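PDB 3IXL: arylmalonate decarboxylase from Bordetella bronchiseptica, which catalyses the enantioselective decarboxylation of 2-aryl-2-methylmalonates to 2-arylpropionates, releasing carbon dioxide. Local coordinates for residues V43-Y48 and I127-E132; A107-L112 and A136-E141; A123-D128 and L186-L191. The protein carries 2 engineered substitutions. One frame throughout, in Å; residues are numbered along the deposited sequence.

Contact 1: V43-Y48 and I127-E132; sequences VTPEGY and IDDVNE
The first turns of helices 45-51 and 128-140 meet here, with Thr44 and Val130 the nearest pair at 6.9 Å between their CA atoms. No direct hydrogen bond crosses between the segments. Val130 has the largest share of the buried surface. Its CG2 branch lies 3.9 Å from Pro45 CD. The same methyl is 3.7 Å from Tyr48 OH. With CG1 anti to the backbone N (chi1 179°), both methyls reach the Tyr48 hydroxyl. The Pro45 ring packs on a carboxylate, with Pro45 CG 3.4 Å from Asp129 OD2. The other oxygen, Asp129 OD1, is in a salt bridge with Arg133. At the partly exposed margin, Ile127 CD1 reaches Thr44 CG2 at 4.1 Å. One water joins the backbones, donating to Val43 O and accepting from Ile127 N. Thr44 is the N-cap of helix 45-51, and its OG1 accepts from Gly47 N at 3.1 Å. Thr44 OG1 is also hydrogen-bonded to Ser42 OG. The Tyr48 ring folds back over this cap, and Thr44 O sits above the ring centre. The tyrosine hydroxyl is hydrogen-bonded to Ser76. The contact thus joins two helix starts, one following strand 33-37 and the other strand 119-124; the two strands belong to different parallel sheets. Helix 75-79 packs on Val43, Tyr48 and Val130, while helix 156-160 touches Val43 beside the bound 2-phenylacetic acid.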
ATOM      1  N   VAL A  43      12.359  -4.416  -6.652  1.00  8.74           N
ATOM      2  CA  VAL A  43      11.194  -4.906  -5.931  1.00  8.34           C
ATOM      3  C   VAL A  43      11.275  -6.437  -5.950  1.00  8.48           C
ATOM      4  O   VAL A  43      10.538  -7.115  -6.654  1.00  8.16           O
ATOM      5  CB  VAL A  43       9.878  -4.324  -6.527  1.00  8.36           C
ATOM      6  CG1 VAL A  43       8.683  -4.711  -5.681  1.00  9.11           C
ATOM      7  CG2 VAL A  43       9.982  -2.788  -6.661  1.00  8.77           C
ATOM      8  N   THR A  44      12.231  -6.956  -5.181  1.00  8.60           N
ATOM      9  CA  THR A  44      12.494  -8.384  -5.063  1.00  9.25           C
ATOM     10  C   THR A  44      12.963  -8.621  -3.627  1.00  9.31           C
ATOM     11  O   THR A  44      13.493  -7.702  -3.003  1.00  9.04           O
ATOM     12  CB  THR A  44      13.651  -8.854  -5.992  1.00  9.36           C
ATOM     13  OG1 THR A  44      14.855  -8.177  -5.639  1.00  9.69           O
ATOM     14  CG2 THR A  44      13.354  -8.621  -7.470  1.00 10.41           C
ATOM     15  N   PRO A  45      12.802  -9.860  -3.111  1.00 10.18           N
ATOM     16  CA  PRO A  45      13.366 -10.216  -1.799  1.00 10.61           C
ATOM     17  C   PRO A  45      14.843  -9.850  -1.615  1.00 11.29           C
ATOM     18  O   PRO A  45      15.214  -9.338  -0.557  1.00 11.74           O
ATOM     19  CB  PRO A  45      13.130 -11.728  -1.726  1.00 10.73           C
ATOM     20  CG  PRO A  45      11.861 -11.909  -2.517  1.00 11.51           C
ATOM     21  CD  PRO A  45      12.005 -10.968  -3.676  1.00 10.21           C
ATOM     22  N   GLU A  46      15.668 -10.077  -2.634  1.00 11.92           N
ATOM     23  CA  GLU A  46      17.074  -9.670  -2.567  1.00 12.57           C
ATOM     24  C   GLU A  46      17.189  -8.162  -2.354  1.00 11.77           C
ATOM     25  O   GLU A  46      18.020  -7.696  -1.561  1.00 12.15           O
ATOM     26  CB  GLU A  46      17.839 -10.118  -3.818  1.00 13.75           C
ATOM     27  CG  GLU A  46      17.617 -11.586  -4.189  1.00 18.81           C
ATOM     28  CD  GLU A  46      16.492 -11.781  -5.207  1.00 22.33           C
ATOM     29  OE1 GLU A  46      15.325 -12.028  -4.804  1.00 21.57           O
ATOM     30  OE2 GLU A  46      16.786 -11.685  -6.422  1.00 26.56           O
ATOM     31  N   GLY A  47      16.340  -7.397  -3.039  1.00 10.77           N
ATOM     32  CA  GLY A  47      16.302  -5.955  -2.842  1.00 10.15           C
ATOM     33  C   GLY A  47      15.842  -5.588  -1.440  1.00  9.56           C
ATOM     34  O   GLY A  47      16.446  -4.736  -0.783  1.00  9.96           O
ATOM     35  N   TYR A  48      14.777  -6.232  -0.973  1.00  8.89           N
ATOM     36  CA  TYR A  48      14.260  -5.940   0.364  1.00  8.87           C
ATOM     37  C   TYR A  48      15.314  -6.192   1.433  1.00  9.23           C
ATOM     38  O   TYR A  48      15.473  -5.388   2.352  1.00  9.37           O
ATOM     39  CB  TYR A  48      13.008  -6.762   0.695  1.00  8.65           C
ATOM     40  CG  TYR A  48      11.937  -6.763  -0.372  1.00  8.41           C
ATOM     41  CD1 TYR A  48      11.635  -5.610  -1.105  1.00  7.55           C
ATOM     42  CD2 TYR A  48      11.224  -7.928  -0.643  1.00  8.91           C
ATOM     43  CE1 TYR A  48      10.651  -5.638  -2.103  1.00  7.78           C
ATOM     44  CE2 TYR A  48      10.259  -7.971  -1.632  1.00  8.61           C
ATOM     45  CZ  TYR A  48       9.981  -6.826  -2.362  1.00  8.62           C
ATOM     46  OH  TYR A  48       9.018  -6.891  -3.344  1.00  9.56           O
ATOM     47  N   ILE A 127       6.707  -9.710  -9.856  1.00  7.68           N
ATOM     48  CA  ILE A 127       7.090 -11.065 -10.295  1.00  8.52           C
ATOM     49  C   ILE A 127       6.528 -12.111  -9.322  1.00  8.68           C
ATOM     50  O   ILE A 127       6.145 -11.786  -8.196  1.00  9.26           O
ATOM     51  CB  ILE A 127       8.627 -11.234 -10.490  1.00  8.39           C
ATOM     52  CG1 ILE A 127       9.395 -10.986  -9.185  1.00  9.52           C
ATOM     53  CG2 ILE A 127       9.120 -10.303 -11.607  1.00  9.58           C
ATOM     54  CD1 ILE A 127      10.896 -11.365  -9.261  1.00 10.25           C
ATOM     55  N   ASP A 128       6.501 -13.369  -9.751  1.00  9.15           N
ATOM     56  CA  ASP A 128       5.718 -14.381  -9.050  1.00 10.06           C
ATOM     57  C   ASP A 128       6.189 -14.802  -7.665  1.00  9.79           C
ATOM     58  O   ASP A 128       5.359 -15.194  -6.844  1.00 10.26           O
ATOM     59  CB  ASP A 128       5.464 -15.600  -9.944  1.00 10.89           C
ATOM     60  CG  ASP A 128       4.353 -15.358 -10.946  1.00 13.16           C
ATOM     61  OD1 ASP A 128       3.568 -14.384 -10.781  1.00 13.88           O
ATOM     62  OD2 ASP A 128       4.251 -16.147 -11.911  1.00 15.49           O
ATOM     63  N   ASP A 129       7.484 -14.703  -7.377  1.00  9.94           N
ATOM     64  CA  ASP A 129       7.925 -14.993  -6.007  1.00 10.45           C
ATOM     65  C   ASP A 129       7.233 -14.025  -5.054  1.00  9.88           C
ATOM     66  O   ASP A 129       6.771 -14.423  -3.985  1.00 10.42           O
ATOM     67  CB  ASP A 129       9.448 -14.895  -5.856  1.00 11.18           C
ATOM     68  CG  ASP A 129       9.937 -15.271  -4.449  1.00 13.42           C
ATOM     69  OD1 ASP A 129       9.271 -16.065  -3.752  1.00 19.12           O
ATOM     70  OD2 ASP A 129      11.006 -14.768  -4.062  1.00 19.63           O
ATOM     71  N   VAL A 130       7.171 -12.759  -5.449  1.00  8.81           N
ATOM     72  CA  VAL A 130       6.511 -11.750  -4.634  1.00  8.22           C
ATOM     73  C   VAL A 130       4.987 -11.984  -4.602  1.00  7.41           C
ATOM     74  O   VAL A 130       4.368 -11.868  -3.544  1.00  7.64           O
ATOM     75  CB  VAL A 130       6.882 -10.330  -5.102  1.00  8.23           C
ATOM     76  CG1 VAL A 130       6.161  -9.272  -4.270  1.00  7.64           C
ATOM     77  CG2 VAL A 130       8.395 -10.114  -4.997  1.00  9.50           C
ATOM     78  N   ASN A 131       4.389 -12.365  -5.742  1.00  7.45           N
ATOM     79  CA  ASN A 131       2.962 -12.691  -5.769  1.00  7.74           C
ATOM     80  C   ASN A 131       2.579 -13.858  -4.864  1.00  7.89           C
ATOM     81  O   ASN A 131       1.539 -13.820  -4.209  1.00  7.87           O
ATOM     82  CB  ASN A 131       2.492 -12.949  -7.202  1.00  7.69           C
ATOM     83  CG  ASN A 131       2.584 -11.715  -8.062  1.00  8.49           C
ATOM     84  OD1 ASN A 131       2.323 -10.608  -7.584  1.00  8.61           O
ATOM     85  ND2 ASN A 131       2.975 -11.883  -9.329  1.00  9.50           N
ATOM     86  N   GLU A 132       3.437 -14.879  -4.819  1.00  8.58           N
ATOM     87  CA  GLU A 132       3.218 -16.027  -3.945  1.00 10.23           C
ATOM     88  C   GLU A 132       3.264 -15.601  -2.485  1.00  8.80           C
ATOM     89  O   GLU A 132       2.445 -16.038  -1.682  1.00 10.07           O
ATOM     90  CB  GLU A 132       4.263 -17.115  -4.202  1.00 10.18           C
ATOM     91  CG  GLU A 132       4.084 -17.840  -5.525  1.00 13.51           C
ATOM     92  CD  GLU A 132       5.126 -18.926  -5.762  1.00 15.23           C
ATOM     93  OE1 GLU A 132       5.072 -19.566  -6.835  1.00 22.35           O
ATOM     94  OE2 GLU A 132       5.991 -19.154  -4.887  1.00 20.73           O
TER
HETATM   95  O   HOH W   1       8.291  -7.593  -8.383  1.00  7.75           O

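Contact 2: A107-L112 and A136-E141; sequences AVLNGL and AFLAEE
Leu109 reaches from helix 104-114 into a nest formed by Phe137, Leu138 and Glu141, and has by far the most surface buried in this contact. Its CD1 methyl is 3.6 Å from Phe137 CZ. Leu109 CG and CD2 meet the neighbouring ring atom CE2, so the leucine fork meets the CE2-CZ side of the ring obliquely. Leucine and phenylalanine approach from opposite directions. Leu138 has the second largest buried surface. Its CD2 methyl lies between two leucines of helix 104-114, 4.1 Å from Leu109 CD2 and 4.3 Å from Leu112 CD1.

Glu141 crosses the Leu109 side chain at about a right angle. Its chain bends at chi2 (-78°), which brings the carboxylate carbon next to Leu109 CD1. Glu141 CD is 3.6 Å from Leu109 CD1, and Glu141 CB lies 3.7 Å from Leu109 CD2. Within its own segment, Glu141 CG stands over a face of the Phe137 ring, displaced toward the rim. The apolar part of the glutamate therefore covers both leucine and ring, while OE1 forms a salt bridge with Arg113. Glu141 is also where the chain leaves helical geometry.

This is helix-to-helix packing through apolar side chains, outside the ligand pocket. It joins helix 104-114 to the C-terminal end of helix 128-140. The segment axes are 11.7 Å apart and cross at -54°, without a hydrogen bond between them. Leu143 packs on Leu109, Leu112 and Leu138. Strand 119-124 touches Leu112 and Leu138 through Val120 and Leu122, helix 83-97 touches Phe137 and Glu141, and helix 211-222 packs on another part of helix 104-114.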
ATOM      1  N   ALA A 107      -2.189  -1.487   5.955  1.00  5.66           N
ATOM      2  CA  ALA A 107      -3.145  -0.606   5.288  1.00  5.89           C
ATOM      3  C   ALA A 107      -4.075  -1.367   4.357  1.00  6.22           C
ATOM      4  O   ALA A 107      -5.283  -1.136   4.361  1.00  5.89           O
ATOM      5  CB  ALA A 107      -2.404   0.483   4.509  1.00  5.98           C
ATOM      6  N   VAL A 108      -3.529  -2.268   3.545  1.00  6.31           N
ATOM      7  CA  VAL A 108      -4.402  -2.956   2.595  1.00  7.21           C
ATOM      8  C   VAL A 108      -5.278  -3.986   3.305  1.00  6.96           C
ATOM      9  O   VAL A 108      -6.435  -4.176   2.916  1.00  6.82           O
ATOM     10  CB  VAL A 108      -3.660  -3.561   1.368  1.00  7.48           C
ATOM     11  CG1 VAL A 108      -2.917  -2.479   0.583  1.00  8.12           C
ATOM     12  CG2 VAL A 108      -2.720  -4.650   1.774  1.00  9.44           C
ATOM     13  N   LEU A 109      -4.771  -4.615   4.366  1.00  6.77           N
ATOM     14  CA  LEU A 109      -5.625  -5.510   5.166  1.00  7.32           C
ATOM     15  C   LEU A 109      -6.779  -4.719   5.763  1.00  7.43           C
ATOM     16  O   LEU A 109      -7.931  -5.147   5.710  1.00  8.19           O
ATOM     17  CB  LEU A 109      -4.844  -6.139   6.313  1.00  8.00           C
ATOM     18  CG  LEU A 109      -3.758  -7.162   6.027  1.00 10.10           C
ATOM     19  CD1 LEU A 109      -3.114  -7.542   7.344  1.00 10.76           C
ATOM     20  CD2 LEU A 109      -4.360  -8.389   5.342  1.00 10.60           C
ATOM     21  N   ASN A 110      -6.469  -3.556   6.326  1.00  6.68           N
ATOM     22  CA  ASN A 110      -7.509  -2.723   6.910  1.00  6.53           C
ATOM     23  C   ASN A 110      -8.521  -2.273   5.861  1.00  6.52           C
ATOM     24  O   ASN A 110      -9.724  -2.268   6.117  1.00  6.88           O
ATOM     25  CB  ASN A 110      -6.906  -1.511   7.619  1.00  6.56           C
ATOM     26  CG  ASN A 110      -6.250  -1.881   8.941  1.00  8.35           C
ATOM     27  OD1 ASN A 110      -6.490  -2.958   9.505  1.00 11.19           O
ATOM     28  ND2 ASN A 110      -5.388  -1.001   9.424  1.00  7.32           N
ATOM     29  N   GLY A 111      -8.042  -1.910   4.674  1.00  6.49           N
ATOM     30  CA  GLY A 111      -8.930  -1.456   3.608  1.00  6.17           C
ATOM     31  C   GLY A 111      -9.834  -2.568   3.113  1.00  6.57           C
ATOM     32  O   GLY A 111     -11.023  -2.356   2.909  1.00  6.83           O
ATOM     33  N   LEU A 112      -9.262  -3.749   2.907  1.00  6.58           N
ATOM     34  CA  LEU A 112     -10.055  -4.896   2.470  1.00  6.99           C
ATOM     35  C   LEU A 112     -11.150  -5.229   3.475  1.00  7.72           C
ATOM     36  O   LEU A 112     -12.306  -5.446   3.096  1.00  7.59           O
ATOM     37  CB  LEU A 112      -9.164  -6.118   2.209  1.00  7.29           C
ATOM     38  CG  LEU A 112      -8.251  -5.978   0.980  1.00  7.77           C
ATOM     39  CD1 LEU A 112      -7.132  -7.014   1.013  1.00  9.01           C
ATOM     40  CD2 LEU A 112      -9.051  -6.090  -0.324  1.00  8.49           C
ATOM     41  N   ALA A 136       0.292 -15.801   0.316  1.00  8.34           N
ATOM     42  CA  ALA A 136       0.519 -16.464   1.604  1.00  8.87           C
ATOM     43  C   ALA A 136       0.207 -15.539   2.781  1.00  8.81           C
ATOM     44  O   ALA A 136      -0.406 -15.961   3.776  1.00  9.70           O
ATOM     45  CB  ALA A 136       1.941 -16.991   1.694  1.00  9.43           C
ATOM     46  N   PHE A 137       0.635 -14.280   2.668  1.00  9.10           N
ATOM     47  CA  PHE A 137       0.351 -13.260   3.673  1.00  8.48           C
ATOM     48  C   PHE A 137      -1.153 -13.079   3.855  1.00  8.87           C
ATOM     49  O   PHE A 137      -1.663 -13.099   4.984  1.00  8.90           O
ATOM     50  CB  PHE A 137       1.017 -11.929   3.268  1.00  8.55           C
ATOM     51  CG  PHE A 137       0.631 -10.762   4.135  1.00  8.81           C
ATOM     52  CD1 PHE A 137       1.252 -10.541   5.368  1.00 10.21           C
ATOM     53  CD2 PHE A 137      -0.330  -9.863   3.709  1.00  9.03           C
ATOM     54  CE1 PHE A 137       0.890  -9.450   6.165  1.00 10.29           C
ATOM     55  CE2 PHE A 137      -0.695  -8.770   4.503  1.00  9.60           C
ATOM     56  CZ  PHE A 137      -0.081  -8.571   5.727  1.00 10.10           C
ATOM     57  N   LEU A 138      -1.868 -12.911   2.747  1.00  8.76           N
ATOM     58  CA  LEU A 138      -3.317 -12.723   2.828  1.00  9.32           C
ATOM     59  C   LEU A 138      -4.015 -13.928   3.467  1.00  9.91           C
ATOM     60  O   LEU A 138      -4.900 -13.752   4.307  1.00 10.23           O
ATOM     61  CB  LEU A 138      -3.917 -12.395   1.460  1.00  9.55           C
ATOM     62  CG  LEU A 138      -3.434 -11.086   0.817  1.00  8.57           C
ATOM     63  CD1 LEU A 138      -3.850 -11.038  -0.648  1.00  9.47           C
ATOM     64  CD2 LEU A 138      -3.958  -9.866   1.563  1.00 11.09           C
ATOM     65  N   ALA A 139      -3.599 -15.134   3.088  1.00 10.28           N
ATOM     66  CA  ALA A 139      -4.152 -16.356   3.688  1.00 11.10           C
ATOM     67  C   ALA A 139      -3.873 -16.439   5.191  1.00 11.91           C
ATOM     68  O   ALA A 139      -4.747 -16.851   5.965  1.00 11.80           O
ATOM     69  CB  ALA A 139      -3.630 -17.591   2.969  1.00 10.83           C
ATOM     70  N   GLU A 140      -2.669 -16.044   5.613  1.00 12.31           N
ATOM     71  CA  GLU A 140      -2.329 -15.994   7.041  1.00 13.71           C
ATOM     72  C   GLU A 140      -3.265 -15.060   7.796  1.00 14.11           C
ATOM     73  O   GLU A 140      -3.514 -15.250   8.996  1.00 15.14           O
ATOM     74  CB  GLU A 140      -0.887 -15.511   7.250  1.00 13.45           C
ATOM     75  CG  GLU A 140       0.201 -16.541   7.009  1.00 14.38           C
ATOM     76  CD  GLU A 140       1.598 -15.982   7.284  1.00 15.86           C
ATOM     77  OE1 GLU A 140       2.374 -16.628   8.023  1.00 22.18           O
ATOM     78  OE2 GLU A 140       1.925 -14.901   6.762  1.00 16.79           O
ATOM     79  N   GLU A 141      -3.764 -14.044   7.093  1.00 14.46           N
ATOM     80  CA  GLU A 141      -4.617 -13.020   7.681  1.00 15.06           C
ATOM     81  C   GLU A 141      -6.102 -13.285   7.444  1.00 15.40           C
ATOM     82  O   GLU A 141      -6.933 -12.378   7.552  1.00 15.57           O
ATOM     83  CB  GLU A 141      -4.204 -11.643   7.146  1.00 15.22           C
ATOM     84  CG  GLU A 141      -2.854 -11.171   7.673  1.00 17.19           C
ATOM     85  CD  GLU A 141      -2.917 -10.640   9.102  1.00 20.50           C
ATOM     86  OE1 GLU A 141      -4.028 -10.523   9.667  1.00 21.34           O
ATOM     87  OE2 GLU A 141      -1.847 -10.314   9.657  1.00 22.36           O
TER

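Contact 3: A123-D128 and L186-L191; sequences ATAYID and LSSGGL. Engineered in segment 186-191: Ser188 (natural residue Cys). With PAC (2-phenylacetic acid), chain C.
Strands 119-124 and 183-187 run parallel, pairing Ala123 with Leu186 and Thr124 with Ser187. This end is tight: Ser187 N donates to Ala123 O at 2.9 Å, and Ala125 N donates to Ser187 O at 3.2 Å. Further along, Ala125 CB packs on Ser188 CB at 3.6 Å and on Leu191.

The Tyr126 ring has Ser187 O over one face. Ser187 OG, anti to the backbone N (chi1 -164°), donates to Tyr126 OH at 2.9 Å. The tyrosine hydroxyl in turn donates to O2 of 2-phenylacetic acid at 2.7 Å. Gly189 N grips the other carboxylate oxygen, O1, at 2.8 Å, almost straight (179°). Chain continuing from both strands thus supplies hydroxyl and N-H donors to the ligand pocket. Ser188 is engineered, replacing cysteine; its OG accepts from Gly190 N in an ST turn.

The looser side is the partly exposed turn at Gly189 and Gly190, which touches ligand rather than segment 123-128. Gly190 CA lies 3.5 Å from the ligand ring atom C3'. Thr75 and Ser76 of helix 75-79 complete the carboxylate site. Helix 164-176 packs on Ala123, Leu186 and Leu191, and helix 156-160 on Ala125, Ser188 and Leu191.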
ATOM      1  N   ALA A 123      -4.368  -8.068  -8.497  1.00  6.49           N
ATOM      2  CA  ALA A 123      -3.860  -7.413  -9.698  1.00  6.49           C
ATOM      3  C   ALA A 123      -2.599  -6.726  -9.225  1.00  6.39           C
ATOM      4  O   ALA A 123      -2.684  -5.775  -8.449  1.00  6.79           O
ATOM      5  CB  ALA A 123      -4.870  -6.383 -10.206  1.00  6.57           C
ATOM      6  N   THR A 124      -1.428  -7.209  -9.644  1.00  6.06           N
ATOM      7  CA  THR A 124      -0.188  -6.704  -9.037  1.00  6.47           C
ATOM      8  C   THR A 124       0.846  -6.293 -10.068  1.00  6.40           C
ATOM      9  O   THR A 124       0.748  -6.657 -11.248  1.00  6.69           O
ATOM     10  CB  THR A 124       0.495  -7.731  -8.119  1.00  6.80           C
ATOM     11  OG1 THR A 124       1.347  -8.567  -8.917  1.00  6.92           O
ATOM     12  CG2 THR A 124      -0.521  -8.568  -7.333  1.00  7.74           C
ATOM     13  N   ALA A 125       1.857  -5.558  -9.599  1.00  7.00           N
ATOM     14  CA  ALA A 125       2.952  -5.125 -10.440  1.00  7.12           C
ATOM     15  C   ALA A 125       4.073  -6.165 -10.478  1.00  7.79           C
ATOM     16  O   ALA A 125       5.004  -6.009 -11.255  1.00  8.04           O
ATOM     17  CB  ALA A 125       3.496  -3.797  -9.934  1.00  8.27           C
ATOM     18  N   TYR A 126       3.976  -7.198  -9.639  1.00  6.95           N
ATOM     19  CA  TYR A 126       5.160  -7.984  -9.245  1.00  7.22           C
ATOM     20  C   TYR A 126       5.488  -9.208 -10.074  1.00  7.70           C
ATOM     21  O   TYR A 126       4.665  -9.696 -10.853  1.00  7.37           O
ATOM     22  CB  TYR A 126       5.007  -8.491  -7.811  1.00  6.98           C
ATOM     23  CG  TYR A 126       4.503  -7.520  -6.776  1.00  6.51           C
ATOM     24  CD1 TYR A 126       3.374  -7.824  -6.018  1.00  5.66           C
ATOM     25  CD2 TYR A 126       5.189  -6.340  -6.506  1.00  6.74           C
ATOM     26  CE1 TYR A 126       2.921  -6.959  -5.031  1.00  5.21           C
ATOM     27  CE2 TYR A 126       4.741  -5.458  -5.519  1.00  7.17           C
ATOM     28  CZ  TYR A 126       3.604  -5.789  -4.788  1.00  5.98           C
ATOM     29  OH  TYR A 126       3.143  -4.943  -3.795  1.00  7.38           O
ATOM     30  N   ILE A 127       6.707  -9.710  -9.856  1.00  7.68           N
ATOM     31  CA  ILE A 127       7.090 -11.065 -10.295  1.00  8.52           C
ATOM     32  C   ILE A 127       6.528 -12.111  -9.322  1.00  8.68           C
ATOM     33  O   ILE A 127       6.145 -11.786  -8.196  1.00  9.26           O
ATOM     34  CB  ILE A 127       8.627 -11.234 -10.490  1.00  8.39           C
ATOM     35  CG1 ILE A 127       9.395 -10.986  -9.185  1.00  9.52           C
ATOM     36  CG2 ILE A 127       9.120 -10.303 -11.607  1.00  9.58           C
ATOM     37  CD1 ILE A 127      10.896 -11.365  -9.261  1.00 10.25           C
ATOM     38  N   ASP A 128       6.501 -13.369  -9.751  1.00  9.15           N
ATOM     39  CA  ASP A 128       5.718 -14.381  -9.050  1.00 10.06           C
ATOM     40  C   ASP A 128       6.189 -14.802  -7.665  1.00  9.79           C
ATOM     41  O   ASP A 128       5.359 -15.194  -6.844  1.00 10.26           O
ATOM     42  CB  ASP A 128       5.464 -15.600  -9.944  1.00 10.89           C
ATOM     43  CG  ASP A 128       4.353 -15.358 -10.946  1.00 13.16           C
ATOM     44  OD1 ASP A 128       3.568 -14.384 -10.781  1.00 13.88           O
ATOM     45  OD2 ASP A 128       4.251 -16.147 -11.911  1.00 15.49           O
ATOM     46  N   LEU A 186      -5.202  -4.187  -5.780  1.00  6.32           N
ATOM     47  CA  LEU A 186      -4.258  -3.685  -6.763  1.00  6.94           C
ATOM     48  C   LEU A 186      -2.979  -3.348  -5.996  1.00  7.03           C
ATOM     49  O   LEU A 186      -2.896  -2.339  -5.282  1.00  6.39           O
ATOM     50  CB  LEU A 186      -4.849  -2.472  -7.485  1.00  7.12           C
ATOM     51  CG  LEU A 186      -4.026  -1.721  -8.535  1.00  7.83           C
ATOM     52  CD1 LEU A 186      -3.452  -2.648  -9.617  1.00  9.44           C
ATOM     53  CD2 LEU A 186      -4.936  -0.671  -9.166  1.00  7.60           C
ATOM     54  N   SER A 187      -1.990  -4.229  -6.115  1.00  7.29           N
ATOM     55  CA  SER A 187      -0.840  -4.183  -5.223  1.00  8.03           C
ATOM     56  C   SER A 187       0.417  -3.640  -5.881  1.00  8.77           C
ATOM     57  O   SER A 187       0.827  -4.084  -6.960  1.00  9.20           O
ATOM     58  CB  SER A 187      -0.571  -5.554  -4.590  1.00  8.54           C
ATOM     59  OG  SER A 187       0.300  -5.422  -3.470  1.00  8.76           O
ATOM     60  N   SER A 188       0.988  -2.668  -5.172  1.00  8.79           N
ATOM     61  CA  SER A 188       2.278  -1.992  -5.374  1.00  8.81           C
ATOM     62  C   SER A 188       2.068  -0.512  -5.239  1.00  8.63           C
ATOM     63  O   SER A 188       1.325   0.100  -6.014  1.00  8.78           O
ATOM     64  CB  SER A 188       2.984  -2.275  -6.692  1.00  9.76           C
ATOM     65  OG  SER A 188       4.227  -1.580  -6.673  1.00 12.71           O
ATOM     66  N   GLY A 189       2.763   0.056  -4.260  1.00  8.20           N
ATOM     67  CA  GLY A 189       2.735   1.480  -3.999  1.00  9.12           C
ATOM     68  C   GLY A 189       3.517   2.269  -5.021  1.00  9.47           C
ATOM     69  O   GLY A 189       3.608   3.490  -4.914  1.00 10.72           O
ATOM     70  N   GLY A 190       4.082   1.588  -6.011  1.00  9.24           N
ATOM     71  CA  GLY A 190       4.830   2.267  -7.073  1.00  9.58           C
ATOM     72  C   GLY A 190       3.958   2.623  -8.254  1.00  9.62           C
ATOM     73  O   GLY A 190       4.377   3.370  -9.133  1.00 10.97           O
ATOM     74  N   LEU A 191       2.743   2.093  -8.257  1.00  8.64           N
ATOM     75  CA  LEU A 191       1.788   2.328  -9.329  1.00  8.51           C
ATOM     76  C   LEU A 191       0.993   3.596  -9.079  1.00  8.57           C
ATOM     77  O   LEU A 191       0.684   3.934  -7.931  1.00 10.01           O
ATOM     78  CB  LEU A 191       0.829   1.140  -9.432  1.00  8.63           C
ATOM     79  CG  LEU A 191       1.453  -0.217  -9.770  1.00  8.06           C
ATOM     80  CD1 LEU A 191       0.419  -1.319  -9.619  1.00  9.24           C
ATOM     81  CD2 LEU A 191       2.041  -0.208 -11.175  1.00  8.88           C
TER
HETATM   82  C1  PAC C5000       5.280  -2.308  -3.039  1.00  7.51           C
HETATM   83  C2  PAC C5000       6.510  -1.796  -3.767  1.00 10.86           C
HETATM   84  C1' PAC C5000       6.727  -0.311  -3.976  1.00 10.30           C
HETATM   85  C2' PAC C5000       7.478   0.041  -5.101  1.00 11.27           C
HETATM   86  C3' PAC C5000       7.753   1.377  -5.390  1.00 11.25           C
HETATM   87  C4' PAC C5000       7.279   2.373  -4.541  1.00 10.46           C
HETATM   88  C5' PAC C5000       6.523   2.031  -3.413  1.00 11.27           C
HETATM   89  C6' PAC C5000       6.251   0.691  -3.118  1.00  9.88           C
HETATM   90  O1  PAC C5000       4.364  -1.547  -2.618  1.00  6.87           O
HETATM   91  O2  PAC C5000       5.235  -3.562  -2.887  1.00  8.56           O

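How the contacts relate
All three contacts are largely buried, but their chemistry differs. Contact 3 is the most central and joins strands through backbone bonds, ending in the ligand pocket. Contacts 1 and 2 have no direct hydrogen bond between their segments and rely mainly on side-chain packing. They use opposite ends of helix 128-140, with centres about 17 Å apart. Contact 1 has a water bridge; both include partly exposed residues. Contact 2 is built round a leucine. Contacts 1 and 3 share Ile127 and Asp128, and their centres lie about 10 Å apart. Asn131 probably hydrogen-bonds to Thr124 and Tyr126, tying the helix start to segment 123-128.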